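Glycosyl hydrolase, family 38 (PDB 5KBP) probably hydrolyses alpha-mannosidic linkages in carbohydrates, as a bacterial alpha-mannosidase of glycoside hydrolase family 38. Local coordinates at residues P336-N350 / M368-L382. Residues are numbered along the deposited sequence; the frame is centred on the assembly and turned at random.
Sequences PHDQFDYAWKTLLQN and MMTRFENANDVGHFL. With SO4 (sulfate ion), chain F.
Asn-350 lays its side-chain amide between Met-368, Arg-371 and Phe-372, and both ends of that amide are used. ND2 donates to Met-368 O at 2.9 Å, a bent bond (146°) to a carbonyl that also accepts the helical N-H of Phe-372. The same nitrogen sits 3.1 Å above the plane of the Phe-372 ring, over its centre, with amide and ring planes 57° apart. OD1 takes a straighter bond, 3.1 Å from Arg-371 NH2, lying in the guanidinium plane and nearly along the C=O axis. The arginine reaches it by running extended from CG to NE past Gln-349 CB, and its NH2 also forms a salt bridge with Glu-20. Leu-347 CD1 meets the edge of the Phe-372 ring, 3.5 Å from CE1.

This is antiparallel helix packing within the alpha-mannosidase middle domain: 337-348 runs against 362-393, the local axes 8.6 Å apart at closest approach. The backbones come nearest at two alanines, Ala-343 and Ala-375, whose CA atoms are 5.0 Å apart. Next to them Thr-346 turns OG1 back to Tyr-342 O, while CG2, anti to the backbone N (OG1 at chi1 -60°), packs against Ala-375 CB. Val-378 divides its branches, CG1 against Ala-343 CB and CG2 at the edge of the Tyr-342 ring, whose OH bonds to Glu-26 of the second subunit. At the far end Leu-382 forks: CD1 rests over the centre of the Phe-340 ring in a CH-pi contact, 3.7 Å from the centroid, and CD2 packs on Pro-336 and Gln-339 CB.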
ATOM      1  N   PRO A 336     -17.563   1.468  18.319  1.00 41.91           N
ATOM      2  CA  PRO A 336     -17.296   1.534  16.868  1.00 47.75           C
ATOM      3  C   PRO A 336     -17.098   0.155  16.252  1.00 39.65           C
ATOM      4  O   PRO A 336     -15.985  -0.266  15.924  1.00 43.34           O
ATOM      5  CB  PRO A 336     -16.029   2.393  16.807  1.00 41.37           C
ATOM      6  CG  PRO A 336     -15.320   2.078  18.080  1.00 39.23           C
ATOM      7  CD  PRO A 336     -16.389   1.844  19.117  1.00 41.11           C
ATOM      8  N   HIS A 337     -18.207  -0.572  16.084  1.00 40.62           N
ATOM      9  CA  HIS A 337     -18.139  -1.929  15.544  1.00 37.60           C
ATOM     10  C   HIS A 337     -17.699  -1.928  14.086  1.00 41.57           C
ATOM     11  O   HIS A 337     -16.835  -2.718  13.688  1.00 50.08           O
ATOM     12  CB  HIS A 337     -19.494  -2.623  15.702  1.00 40.51           C
ATOM     13  CG  HIS A 337     -19.779  -3.072  17.100  1.00 45.62           C
ATOM     14  ND1 HIS A 337     -20.759  -2.500  17.882  1.00 50.58           N
ATOM     15  CD2 HIS A 337     -19.202  -4.033  17.860  1.00 48.17           C
ATOM     16  CE1 HIS A 337     -20.775  -3.093  19.063  1.00 54.31           C
ATOM     17  NE2 HIS A 337     -19.843  -4.029  19.074  1.00 51.46           N
ATOM     18  N   ASP A 338     -18.294  -1.054  13.268  1.00 36.04           N
ATOM     19  CA  ASP A 338     -17.947  -1.010  11.850  1.00 38.66           C
ATOM     20  C   ASP A 338     -16.473  -0.682  11.649  1.00 39.83           C
ATOM     21  O   ASP A 338     -15.822  -1.236  10.756  1.00 52.11           O
ATOM     22  CB  ASP A 338     -18.826   0.006  11.119  1.00 46.90           C
ATOM     23  CG  ASP A 338     -20.272  -0.443  11.009  1.00 57.10           C
ATOM     24  OD1 ASP A 338     -20.537  -1.647  11.217  1.00 61.52           O
ATOM     25  OD2 ASP A 338     -21.144   0.400  10.705  1.00 56.27           O
ATOM     26  N   GLN A 339     -15.927   0.213  12.477  1.00 45.94           N
ATOM     27  CA  GLN A 339     -14.518   0.569  12.342  1.00 45.17           C
ATOM     28  C   GLN A 339     -13.614  -0.584  12.760  1.00 40.60           C
ATOM     29  O   GLN A 339     -12.585  -0.835  12.121  1.00 46.39           O
ATOM     30  CB  GLN A 339     -14.209   1.820  13.165  1.00 43.08           C
ATOM     31  CG  GLN A 339     -14.841   3.104  12.639  1.00 47.10           C
ATOM     32  CD  GLN A 339     -16.279   3.291  13.089  1.00 53.98           C
ATOM     33  OE1 GLN A 339     -16.918   2.359  13.579  1.00 52.12           O
ATOM     34  NE2 GLN A 339     -16.794   4.504  12.928  1.00 54.93           N
ATOM     35  N   PHE A 340     -13.976  -1.292  13.833  1.00 35.88           N
ATOM     36  CA  PHE A 340     -13.183  -2.445  14.252  1.00 42.29           C
ATOM     37  C   PHE A 340     -13.251  -3.563  13.222  1.00 41.15           C
ATOM     38  O   PHE A 340     -12.253  -4.253  12.981  1.00 43.06           O
ATOM     39  CB  PHE A 340     -13.649  -2.945  15.620  1.00 40.55           C
ATOM     40  CG  PHE A 340     -13.015  -2.225  16.776  1.00 42.72           C
ATOM     41  CD1 PHE A 340     -11.642  -2.245  16.945  1.00 33.80           C
ATOM     42  CD2 PHE A 340     -13.789  -1.545  17.701  1.00 38.63           C
ATOM     43  CE1 PHE A 340     -11.048  -1.588  18.007  1.00 44.63           C
ATOM     44  CE2 PHE A 340     -13.204  -0.886  18.766  1.00 39.36           C
ATOM     45  CZ  PHE A 340     -11.831  -0.908  18.920  1.00 41.82           C
ATOM     46  N   ASP A 341     -14.419  -3.757  12.606  1.00 39.56           N
ATOM     47  CA  ASP A 341     -14.538  -4.752  11.548  1.00 37.91           C
ATOM     48  C   ASP A 341     -13.689  -4.371  10.344  1.00 42.11           C
ATOM     49  O   ASP A 341     -13.109  -5.239   9.683  1.00 38.45           O
ATOM     50  CB  ASP A 341     -16.006  -4.916  11.151  1.00 36.59           C
ATOM     51  CG  ASP A 341     -16.206  -5.943  10.052  1.00 51.17           C
ATOM     52  OD1 ASP A 341     -16.130  -7.155  10.344  1.00 58.85           O
ATOM     53  OD2 ASP A 341     -16.446  -5.536   8.895  1.00 58.13           O
ATOM     54  N   TYR A 342     -13.594  -3.071  10.053  1.00 32.49           N
ATOM     55  CA  TYR A 342     -12.757  -2.608   8.952  1.00 37.09           C
ATOM     56  C   TYR A 342     -11.277  -2.758   9.282  1.00 41.35           C
ATOM     57  O   TYR A 342     -10.470  -3.093   8.407  1.00 42.36           O
ATOM     58  CB  TYR A 342     -13.099  -1.154   8.621  1.00 32.61           C
ATOM     59  CG  TYR A 342     -12.214  -0.509   7.581  1.00 39.55           C
ATOM     60  CD1 TYR A 342     -12.447  -0.702   6.226  1.00 48.16           C
ATOM     61  CD2 TYR A 342     -11.160   0.313   7.954  1.00 38.03           C
ATOM     62  CE1 TYR A 342     -11.643  -0.107   5.271  1.00 47.36           C
ATOM     63  CE2 TYR A 342     -10.350   0.912   7.008  1.00 41.62           C
ATOM     64  CZ  TYR A 342     -10.597   0.700   5.667  1.00 45.94           C
ATOM     65  OH  TYR A 342      -9.793   1.296   4.723  1.00 43.27           O
ATOM     66  N   ALA A 343     -10.900  -2.508  10.540  1.00 45.85           N
ATOM     67  CA  ALA A 343      -9.502  -2.655  10.932  1.00 48.39           C
ATOM     68  C   ALA A 343      -9.086  -4.121  10.962  1.00 42.83           C
ATOM     69  O   ALA A 343      -7.968  -4.464  10.561  1.00 43.71           O
ATOM     70  CB  ALA A 343      -9.265  -2.002  12.294  1.00 31.69           C
ATOM     71  N   TRP A 344      -9.971  -5.000  11.439  1.00 43.83           N
ATOM     72  CA  TRP A 344      -9.619  -6.412  11.551  1.00 44.53           C
ATOM     73  C   TRP A 344      -9.496  -7.067  10.181  1.00 38.89           C
ATOM     74  O   TRP A 344      -8.562  -7.841   9.942  1.00 42.48           O
ATOM     75  CB  TRP A 344     -10.648  -7.144  12.411  1.00 40.63           C
ATOM     76  CG  TRP A 344     -10.318  -7.099  13.865  1.00 41.41           C
ATOM     77  CD1 TRP A 344     -10.938  -6.358  14.827  1.00 42.55           C
ATOM     78  CD2 TRP A 344      -9.266  -7.814  14.522  1.00 43.10           C
ATOM     79  NE1 TRP A 344     -10.344  -6.576  16.047  1.00 36.05           N
ATOM     80  CE2 TRP A 344      -9.314  -7.465  15.887  1.00 45.01           C
ATOM     81  CE3 TRP A 344      -8.293  -8.719  14.091  1.00 41.64           C
ATOM     82  CZ2 TRP A 344      -8.424  -7.990  16.821  1.00 46.37           C
ATOM     83  CZ3 TRP A 344      -7.412  -9.237  15.019  1.00 48.03           C
ATOM     84  CH2 TRP A 344      -7.484  -8.872  16.368  1.00 53.48           C
ATOM     85  N   LYS A 345     -10.432  -6.777   9.274  1.00 36.56           N
ATOM     86  CA  LYS A 345     -10.334  -7.317   7.921  1.00 38.26           C
ATOM     87  C   LYS A 345      -9.067  -6.835   7.230  1.00 41.04           C
ATOM     88  O   LYS A 345      -8.404  -7.604   6.524  1.00 50.60           O
ATOM     89  CB  LYS A 345     -11.569  -6.932   7.108  1.00 30.37           C
ATOM     90  CG  LYS A 345     -12.831  -7.673   7.514  1.00 34.60           C
ATOM     91  CD  LYS A 345     -14.036  -7.192   6.721  1.00 39.02           C
ATOM     92  CE  LYS A 345     -15.296  -7.932   7.141  1.00 42.31           C
ATOM     93  NZ  LYS A 345     -16.523  -7.291   6.589  1.00 45.63           N
ATOM     94  N   THR A 346      -8.709  -5.562   7.427  1.00 32.74           N
ATOM     95  CA  THR A 346      -7.465  -5.047   6.866  1.00 36.59           C
ATOM     96  C   THR A 346      -6.262  -5.804   7.416  1.00 41.62           C
ATOM     97  O   THR A 346      -5.323  -6.117   6.674  1.00 49.24           O
ATOM     98  CB  THR A 346      -7.339  -3.551   7.159  1.00 40.16           C
ATOM     99  OG1 THR A 346      -8.444  -2.851   6.574  1.00 43.79           O
ATOM    100  CG2 THR A 346      -6.036  -3.000   6.593  1.00 30.25           C
ATOM    101  N   LEU A 347      -6.278  -6.119   8.713  1.00 39.06           N
ATOM    102  CA  LEU A 347      -5.168  -6.863   9.301  1.00 39.98           C
ATOM    103  C   LEU A 347      -5.184  -8.321   8.862  1.00 45.86           C
ATOM    104  O   LEU A 347      -4.128  -8.904   8.589  1.00 38.97           O
ATOM    105  CB  LEU A 347      -5.213  -6.763  10.826  1.00 36.55           C
ATOM    106  CG  LEU A 347      -4.118  -7.539  11.562  1.00 38.62           C
ATOM    107  CD1 LEU A 347      -2.740  -7.029  11.169  1.00 30.45           C
ATOM    108  CD2 LEU A 347      -4.317  -7.466  13.068  1.00 41.16           C
ATOM    109  N   LEU A 348      -6.372  -8.929   8.790  1.00 37.26           N
ATOM    110  CA  LEU A 348      -6.480 -10.314   8.346  1.00 39.37           C
ATOM    111  C   LEU A 348      -6.035 -10.500   6.902  1.00 43.46           C
ATOM    112  O   LEU A 348      -5.663 -11.615   6.522  1.00 38.71           O
ATOM    113  CB  LEU A 348      -7.916 -10.814   8.517  1.00 33.51           C
ATOM    114  CG  LEU A 348      -8.358 -11.090   9.956  1.00 40.01           C
ATOM    115  CD1 LEU A 348      -9.836 -11.425  10.007  1.00 42.91           C
ATOM    116  CD2 LEU A 348      -7.539 -12.217  10.559  1.00 37.70           C
ATOM    117  N   GLN A 349      -6.064  -9.440   6.091  1.00 38.42           N
ATOM    118  CA  GLN A 349      -5.586  -9.543   4.717  1.00 32.12           C
ATOM    119  C   GLN A 349      -4.073  -9.713   4.644  1.00 40.56           C
ATOM    120  O   GLN A 349      -3.556 -10.077   3.583  1.00 42.76           O
ATOM    121  CB  GLN A 349      -6.022  -8.316   3.914  1.00 37.14           C
ATOM    122  CG  GLN A 349      -7.514  -8.281   3.618  1.00 39.29           C
ATOM    123  CD  GLN A 349      -7.981  -6.940   3.085  1.00 43.48           C
ATOM    124  OE1 GLN A 349      -7.198  -6.169   2.531  1.00 54.67           O
ATOM    125  NE2 GLN A 349      -9.266  -6.652   3.260  1.00 40.61           N
ATOM    126  N   ASN A 350      -3.359  -9.452   5.737  1.00 34.14           N
ATOM    127  CA  ASN A 350      -1.943  -9.776   5.848  1.00 44.56           C
ATOM    128  C   ASN A 350      -1.708 -11.147   6.466  1.00 47.73           C
ATOM    129  O   ASN A 350      -0.551 -11.548   6.627  1.00 49.00           O
ATOM    130  CB  ASN A 350      -1.212  -8.716   6.677  1.00 36.00           C
ATOM    131  CG  ASN A 350      -0.922  -7.458   5.888  1.00 37.39           C
ATOM    132  OD1 ASN A 350      -1.015  -7.448   4.663  1.00 36.24           O
ATOM    133  ND2 ASN A 350      -0.558  -6.390   6.587  1.00 33.28           N
ATOM    134  N   MET A 368       1.831  -5.470   1.880  1.00 35.81           N
ATOM    135  CA  MET A 368       1.443  -5.816   3.243  1.00 37.45           C
ATOM    136  C   MET A 368       1.769  -4.690   4.214  1.00 41.30           C
ATOM    137  O   MET A 368       1.026  -4.470   5.178  1.00 43.85           O
ATOM    138  CB  MET A 368       2.140  -7.104   3.687  1.00 27.09           C
ATOM    139  CG  MET A 368       1.720  -8.347   2.931  1.00 43.54           C
ATOM    140  SD  MET A 368       2.576  -9.811   3.542  1.00 41.83           S
ATOM    141  CE  MET A 368       2.103  -9.776   5.270  1.00 40.22           C
ATOM    142  N   MET A 369       2.877  -3.982   3.987  1.00 38.46           N
ATOM    143  CA  MET A 369       3.228  -2.858   4.848  1.00 42.58           C
ATOM    144  C   MET A 369       2.165  -1.770   4.797  1.00 44.64           C
ATOM    145  O   MET A 369       1.859  -1.142   5.818  1.00 46.05           O
ATOM    146  CB  MET A 369       4.590  -2.293   4.447  1.00 36.61           C
ATOM    147  CG  MET A 369       5.783  -3.152   4.847  1.00 41.22           C
ATOM    148  SD  MET A 369       6.187  -3.048   6.603  1.00 58.52           S
ATOM    149  CE  MET A 369       5.407  -4.524   7.227  1.00 51.32           C
ATOM    150  N   THR A 370       1.585  -1.535   3.617  1.00 42.89           N
ATOM    151  CA  THR A 370       0.502  -0.563   3.507  1.00 44.53           C
ATOM    152  C   THR A 370      -0.708  -1.001   4.322  1.00 40.38           C
ATOM    153  O   THR A 370      -1.327  -0.186   5.017  1.00 44.86           O
ATOM    154  CB  THR A 370       0.119  -0.362   2.039  1.00 40.94           C
ATOM    155  OG1 THR A 370       1.210   0.242   1.334  1.00 46.50           O
ATOM    156  CG2 THR A 370      -1.111   0.530   1.920  1.00 37.06           C
ATOM    157  N   ARG A 371      -1.054  -2.289   4.258  1.00 30.78           N
ATOM    158  CA  ARG A 371      -2.153  -2.803   5.069  1.00 35.21           C
ATOM    159  C   ARG A 371      -1.847  -2.670   6.555  1.00 39.80           C
ATOM    160  O   ARG A 371      -2.726  -2.313   7.348  1.00 43.50           O
ATOM    161  CB  ARG A 371      -2.434  -4.263   4.715  1.00 38.84           C
ATOM    162  CG  ARG A 371      -2.747  -4.517   3.248  1.00 46.33           C
ATOM    163  CD  ARG A 371      -3.378  -5.890   3.075  1.00 40.35           C
ATOM    164  NE  ARG A 371      -3.555  -6.258   1.674  1.00 43.89           N
ATOM    165  CZ  ARG A 371      -2.752  -7.084   1.013  1.00 39.52           C
ATOM    166  NH1 ARG A 371      -2.990  -7.368  -0.261  1.00 37.13           N
ATOM    167  NH2 ARG A 371      -1.710  -7.631   1.625  1.00 42.69           N
ATOM    168  N   PHE A 372      -0.605  -2.959   6.950  1.00 34.41           N
ATOM    169  CA  PHE A 372      -0.212  -2.809   8.348  1.00 37.39           C
ATOM    170  C   PHE A 372      -0.335  -1.360   8.802  1.00 42.58           C
ATOM    171  O   PHE A 372      -0.866  -1.080   9.882  1.00 45.55           O
ATOM    172  CB  PHE A 372       1.218  -3.316   8.545  1.00 36.94           C
ATOM    173  CG  PHE A 372       1.310  -4.796   8.786  1.00 40.87           C
ATOM    174  CD1 PHE A 372       0.476  -5.415   9.700  1.00 37.75           C
ATOM    175  CD2 PHE A 372       2.231  -5.570   8.097  1.00 44.85           C
ATOM    176  CE1 PHE A 372       0.559  -6.775   9.923  1.00 41.85           C
ATOM    177  CE2 PHE A 372       2.320  -6.929   8.318  1.00 40.51           C
ATOM    178  CZ  PHE A 372       1.482  -7.533   9.231  1.00 41.54           C
ATOM    179  N   GLU A 373       0.152  -0.423   7.984  1.00 39.57           N
ATOM    180  CA  GLU A 373       0.050   0.992   8.328  1.00 32.95           C
ATOM    181  C   GLU A 373      -1.405   1.418   8.480  1.00 36.28           C
ATOM    182  O   GLU A 373      -1.756   2.127   9.430  1.00 39.22           O
ATOM    183  CB  GLU A 373       0.741   1.844   7.262  1.00 37.53           C
ATOM    184  CG  GLU A 373       2.246   1.644   7.160  1.00 50.84           C
ATOM    185  CD  GLU A 373       3.024   2.589   8.051  1.00 72.00           C
ATOM    186  OE1 GLU A 373       4.267   2.477   8.096  1.00 82.35           O
ATOM    187  OE2 GLU A 373       2.392   3.448   8.700  1.00 78.98           O
ATOM    188  N   ASN A 374      -2.268   0.983   7.559  1.00 34.58           N
ATOM    189  CA  ASN A 374      -3.665   1.406   7.585  1.00 41.43           C
ATOM    190  C   ASN A 374      -4.402   0.813   8.779  1.00 44.05           C
ATOM    191  O   ASN A 374      -5.135   1.519   9.482  1.00 38.64           O
ATOM    192  CB  ASN A 374      -4.351   1.019   6.274  1.00 39.96           C
ATOM    193  CG  ASN A 374      -3.881   1.858   5.102  1.00 46.06           C
ATOM    194  OD1 ASN A 374      -3.416   2.984   5.279  1.00 47.47           O
ATOM    195  ND2 ASN A 374      -4.004   1.314   3.897  1.00 49.38           N
ATOM    196  N   ALA A 375      -4.225  -0.487   9.023  1.00 46.45           N
ATOM    197  CA  ALA A 375      -4.855  -1.111  10.181  1.00 38.20           C
ATOM    198  C   ALA A 375      -4.345  -0.498  11.479  1.00 42.23           C
ATOM    199  O   ALA A 375      -5.123  -0.268  12.413  1.00 46.24           O
ATOM    200  CB  ALA A 375      -4.607  -2.619  10.167  1.00 36.38           C
ATOM    201  N   ASN A 376      -3.043  -0.212  11.548  1.00 42.40           N
ATOM    202  CA  ASN A 376      -2.470   0.358  12.764  1.00 46.30           C
ATOM    203  C   ASN A 376      -3.014   1.756  13.031  1.00 42.48           C
ATOM    204  O   ASN A 376      -3.280   2.117  14.182  1.00 38.93           O
ATOM    205  CB  ASN A 376      -0.943   0.380  12.662  1.00 42.52           C
ATOM    206  CG  ASN A 376      -0.277   0.817  13.953  1.00 44.87           C
ATOM    207  OD1 ASN A 376      -0.453   0.189  14.997  1.00 44.01           O
ATOM    208  ND2 ASN A 376       0.508   1.885  13.883  1.00 41.28           N
ATOM    209  N   ASP A 377      -3.194   2.556  11.976  1.00 40.37           N
ATOM    210  CA  ASP A 377      -3.698   3.913  12.159  1.00 42.53           C
ATOM    211  C   ASP A 377      -5.162   3.920  12.581  1.00 50.38           C
ATOM    212  O   ASP A 377      -5.590   4.828  13.304  1.00 60.00           O
ATOM    213  CB  ASP A 377      -3.509   4.723  10.878  1.00 44.91           C
ATOM    214  CG  ASP A 377      -2.048   4.954  10.549  1.00 53.31           C
ATOM    215  OD1 ASP A 377      -1.216   4.921  11.478  1.00 58.89           O
ATOM    216  OD2 ASP A 377      -1.731   5.170   9.360  1.00 56.63           O
ATOM    217  N   VAL A 378      -5.943   2.933  12.138  1.00 45.52           N
ATOM    218  CA  VAL A 378      -7.324   2.827  12.600  1.00 45.70           C
ATOM    219  C   VAL A 378      -7.360   2.439  14.072  1.00 44.57           C
ATOM    220  O   VAL A 378      -8.162   2.972  14.849  1.00 43.92           O
ATOM    221  CB  VAL A 378      -8.110   1.831  11.728  1.00 43.88           C
ATOM    222  CG1 VAL A 378      -9.506   1.628  12.289  1.00 40.60           C
ATOM    223  CG2 VAL A 378      -8.187   2.326  10.296  1.00 44.46           C
ATOM    224  N   GLY A 379      -6.492   1.510  14.480  1.00 39.42           N
ATOM    225  CA  GLY A 379      -6.405   1.159  15.886  1.00 41.59           C
ATOM    226  C   GLY A 379      -5.965   2.317  16.760  1.00 46.46           C
ATOM    227  O   GLY A 379      -6.414   2.442  17.902  1.00 53.71           O
ATOM    228  N   HIS A 380      -5.087   3.177  16.239  1.00 42.74           N
ATOM    229  CA  HIS A 380      -4.686   4.365  16.985  1.00 41.27           C
ATOM    230  C   HIS A 380      -5.831   5.363  17.094  1.00 44.82           C
ATOM    231  O   HIS A 380      -6.062   5.935  18.165  1.00 42.14           O
ATOM    232  CB  HIS A 380      -3.468   5.016  16.328  1.00 42.63           C
ATOM    233  CG  HIS A 380      -2.160   4.419  16.747  1.00 52.26           C
ATOM    234  ND1 HIS A 380      -1.676   3.238  16.225  1.00 59.08           N
ATOM    235  CD2 HIS A 380      -1.234   4.844  17.638  1.00 58.00           C
ATOM    236  CE1 HIS A 380      -0.508   2.961  16.778  1.00 59.21           C
ATOM    237  NE2 HIS A 380      -0.217   3.919  17.638  1.00 61.23           N
ATOM    238  N   PHE A 381      -6.555   5.588  15.995  1.00 41.34           N
ATOM    239  CA  PHE A 381      -7.688   6.510  16.026  1.00 41.83           C
ATOM    240  C   PHE A 381      -8.740   6.048  17.026  1.00 50.25           C
ATOM    241  O   PHE A 381      -9.218   6.835  17.852  1.00 57.93           O
ATOM    242  CB  PHE A 381      -8.295   6.641  14.628  1.00 44.61           C
ATOM    243  CG  PHE A 381      -9.575   7.434  14.588  1.00 45.33           C
ATOM    244  CD1 PHE A 381     -10.806   6.808  14.741  1.00 45.59           C
ATOM    245  CD2 PHE A 381      -9.550   8.804  14.392  1.00 37.00           C
ATOM    246  CE1 PHE A 381     -11.981   7.536  14.707  1.00 44.69           C
ATOM    247  CE2 PHE A 381     -10.722   9.537  14.353  1.00 50.66           C
ATOM    248  CZ  PHE A 381     -11.939   8.900  14.512  1.00 38.01           C
ATOM    249  N   LEU A 382      -9.119   4.771  16.960  1.00 46.41           N
ATOM    250  CA  LEU A 382     -10.154   4.257  17.850  1.00 50.69           C
ATOM    251  C   LEU A 382      -9.708   4.281  19.307  1.00 52.44           C
ATOM    252  O   LEU A 382     -10.531   4.509  20.201  1.00 45.26           O
ATOM    253  CB  LEU A 382     -10.546   2.839  17.430  1.00 41.57           C
ATOM    254  CG  LEU A 382     -11.208   2.735  16.056  1.00 41.07           C
ATOM    255  CD1 LEU A 382     -11.487   1.283  15.691  1.00 34.51           C
ATOM    256  CD2 LEU A 382     -12.487   3.560  16.020  1.00 36.82           C
TER
HETATM  257  S   SO4 F 904       3.413   3.235  15.990  0.78 89.73           S
HETATM  258  O1  SO4 F 904       2.525   4.019  15.140  0.78 88.27           O
HETATM  259  O2  SO4 F 904       3.888   4.063  17.094  0.78 88.88           O
HETATM  260  O3  SO4 F 904       2.686   2.089  16.526  0.78 95.75           O
HETATM  261  O4  SO4 F 904       4.552   2.766  15.207  0.78 84.30           O